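Local coordinates for protein dITP/XTP pyrophosphatase (Mycobacteroides abscessus, PDB 6WWD) that probably hydrolyses non-canonical purine nucleoside triphosphates such as XTP, dITP and ITP to their monophosphates and diphosphate, clearing them from the nucleotide pool, at residues Leu104-Leu109 and Glu115-Ala120. Numbering follows the deposited sequence.
Sequences LLLAQL and ERRGAA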
loop_
_atom_site.group_PDB
_atom_site.type_symbol
_atom_site.label_atom_id
_atom_site.label_comp_id
_atom_site.label_asym_id
_atom_site.label_seq_id
_atom_site.Cartn_x
_atom_site.Cartn_y
_atom_site.Cartn_z
ATOM N N LEU D 104 11.643 -21.573 4.189
ATOM C CA LEU D 104 10.924 -21.048 3.034
ATOM C C LEU D 104 11.281 -19.584 2.787
ATOM O O LEU D 104 11.531 -19.172 1.648
ATOM C CB LEU D 104 9.410 -21.213 3.221
ATOM C CG LEU D 104 8.512 -20.535 2.163
ATOM C CD1 LEU D 104 8.795 -21.067 0.728
ATOM C CD2 LEU D 104 7.024 -20.645 2.539
ATOM N N LEU D 105 11.276 -18.773 3.839
ATOM C CA LEU D 105 11.577 -17.352 3.672
ATOM C C LEU D 105 12.960 -17.150 3.056
ATOM O O LEU D 105 13.121 -16.377 2.100
ATOM C CB LEU D 105 11.470 -16.637 5.016
ATOM C CG LEU D 105 11.699 -15.129 4.948
ATOM C CD1 LEU D 105 10.740 -14.527 3.969
ATOM C CD2 LEU D 105 11.467 -14.522 6.301
ATOM N N LEU D 106 13.976 -17.831 3.605
ATOM C CA LEU D 106 15.323 -17.744 3.043
ATOM C C LEU D 106 15.347 -18.151 1.582
ATOM O O LEU D 106 15.987 -17.490 0.756
ATOM C CB LEU D 106 16.306 -18.626 3.813
ATOM C CG LEU D 106 16.749 -18.210 5.207
ATOM C CD1 LEU D 106 17.817 -19.183 5.702
ATOM C CD2 LEU D 106 17.278 -16.785 5.152
ATOM N N ALA D 107 14.699 -19.277 1.257
ATOM C CA ALA D 107 14.708 -19.760 -0.119
ATOM C C ALA D 107 14.001 -18.781 -1.041
ATOM O O ALA D 107 14.444 -18.557 -2.174
ATOM C CB ALA D 107 14.062 -21.143 -0.212
ATOM N N GLN D 108 12.886 -18.202 -0.579
ATOM C CA GLN D 108 12.175 -17.223 -1.399
ATOM C C GLN D 108 13.065 -16.031 -1.719
ATOM O O GLN D 108 13.036 -15.508 -2.840
ATOM C CB GLN D 108 10.888 -16.760 -0.696
ATOM C CG GLN D 108 9.750 -17.797 -0.674
ATOM C CD GLN D 108 8.532 -17.315 0.090
ATOM O OE1 GLN D 108 8.658 -16.666 1.117
ATOM N NE2 GLN D 108 7.350 -17.624 -0.417
ATOM N N LEU D 109 13.906 -15.626 -0.765
ATOM C CA LEU D 109 14.741 -14.443 -0.891
ATOM C C LEU D 109 16.178 -14.754 -1.331
ATOM O O LEU D 109 17.019 -13.856 -1.324
ATOM C CB LEU D 109 14.757 -13.706 0.452
ATOM C CG LEU D 109 13.431 -13.278 1.095
ATOM C CD1 LEU D 109 13.746 -12.530 2.390
ATOM C CD2 LEU D 109 12.583 -12.412 0.190
ATOM N N GLU D 115 20.878 -4.902 0.226
ATOM C CA GLU D 115 20.212 -3.606 0.281
ATOM C C GLU D 115 18.704 -3.717 0.176
ATOM O O GLU D 115 17.994 -2.813 0.631
ATOM C CB GLU D 115 20.731 -2.696 -0.835
ATOM C CG GLU D 115 22.249 -2.579 -0.914
ATOM C CD GLU D 115 22.906 -3.738 -1.651
ATOM O OE1 GLU D 115 23.842 -4.345 -1.086
ATOM O OE2 GLU D 115 22.488 -4.039 -2.794
ATOM N N ARG D 116 18.195 -4.805 -0.397
ATOM C CA ARG D 116 16.763 -4.982 -0.602
ATOM C C ARG D 116 16.183 -6.054 0.309
ATOM O O ARG D 116 15.037 -6.477 0.121
ATOM C CB ARG D 116 16.506 -5.294 -2.073
ATOM C CG ARG D 116 17.097 -4.203 -2.981
ATOM C CD ARG D 116 17.220 -4.627 -4.438
ATOM N NE ARG D 116 16.003 -5.241 -4.956
ATOM C CZ ARG D 116 15.951 -5.977 -6.065
ATOM N NH1 ARG D 116 17.052 -6.182 -6.790
ATOM N NH2 ARG D 116 14.792 -6.508 -6.451
ATOM N N ARG D 117 16.941 -6.489 1.310
ATOM C CA ARG D 117 16.476 -7.501 2.238
ATOM C C ARG D 117 15.807 -6.910 3.477
ATOM O O ARG D 117 15.725 -7.593 4.495
ATOM C CB ARG D 117 17.640 -8.418 2.630
ATOM C CG ARG D 117 18.310 -9.122 1.443
ATOM C CD ARG D 117 19.441 -10.051 1.883
ATOM N NE ARG D 117 18.892 -11.235 2.553
ATOM C CZ ARG D 117 18.430 -12.316 1.933
ATOM N NH1 ARG D 117 18.456 -12.408 0.604
ATOM N NH2 ARG D 117 17.943 -13.312 2.650
ATOM N N GLY D 118 15.324 -5.666 3.403
ATOM C CA GLY D 118 14.754 -5.019 4.578
ATOM C C GLY D 118 13.519 -5.730 5.108
ATOM O O GLY D 118 12.728 -6.305 4.358
ATOM N N ALA D 119 13.339 -5.647 6.429
ATOM C CA ALA D 119 12.236 -6.298 7.125
ATOM C C ALA D 119 12.046 -5.647 8.493
ATOM O O ALA D 119 12.891 -4.886 8.955
ATOM C CB ALA D 119 12.493 -7.803 7.286
ATOM N N ALA D 120 10.960 -6.025 9.170
ATOM C CA ALA D 120 10.684 -5.573 10.531
ATOM C C ALA D 120 9.888 -6.632 11.288
ATOM O O ALA D 120 8.997 -7.271 10.721
ATOM C CB ALA D 120 9.902 -4.255 10.534
HETATM O O HOH W 1 17.860 -15.668 1.231
#
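Arg117 reaches Leu109 with its CG turned anti to its own carbonyl carbon (chi1 -58°), an extended chi2, and then a bend at chi3 (71°) that brings the guanidinium to the C-terminal end of helix 98-108. Leu109 has the same first torsion, with CG beside its backbone N, and its CD1 lies over one face of the guanidinium while CB stands 3.9 Å from Arg117 NH2. The central bond runs from Arg117 NH1 to Leu109 O, 2.8 Å long and bent to 144° at the hydrogen. NH1 approaches from above the carbonyl plane, and the oxygen in turn sits slightly off the plane of the guanidinium. A second link passes through a water, which accepts from Arg117 NH2 at 2.8 Å and donates to Leu106 O at 2.7 Å. One arginine thus holds Leu109 O, just past the helix, directly, and Leu106 O of the last turn through the water. Leucine suits position 106 because its apolar branched chain packs on Ile145 and Pro149, with CD2 also near the guanidinium edge. At position 109 the branched side chain packs against Val77 and Ile145 of the sheet. Arginine's length and several N-H groups let it also bond Ile145 O through NE, Ala146 O through NH2 and Ile112 O through NH1. In this HAM1-family enzyme the contact joins the end of helix 98-108 to the start of strand 118-128 in the mixed sheet, and Ala107 O and Gln108 O bond Arg90 of the second subunit. The negative helix end and these backbone oxygens probably stabilise the buried charge, perhaps also offsetting repulsion from nearby Arg147, without a carboxylate across the contact.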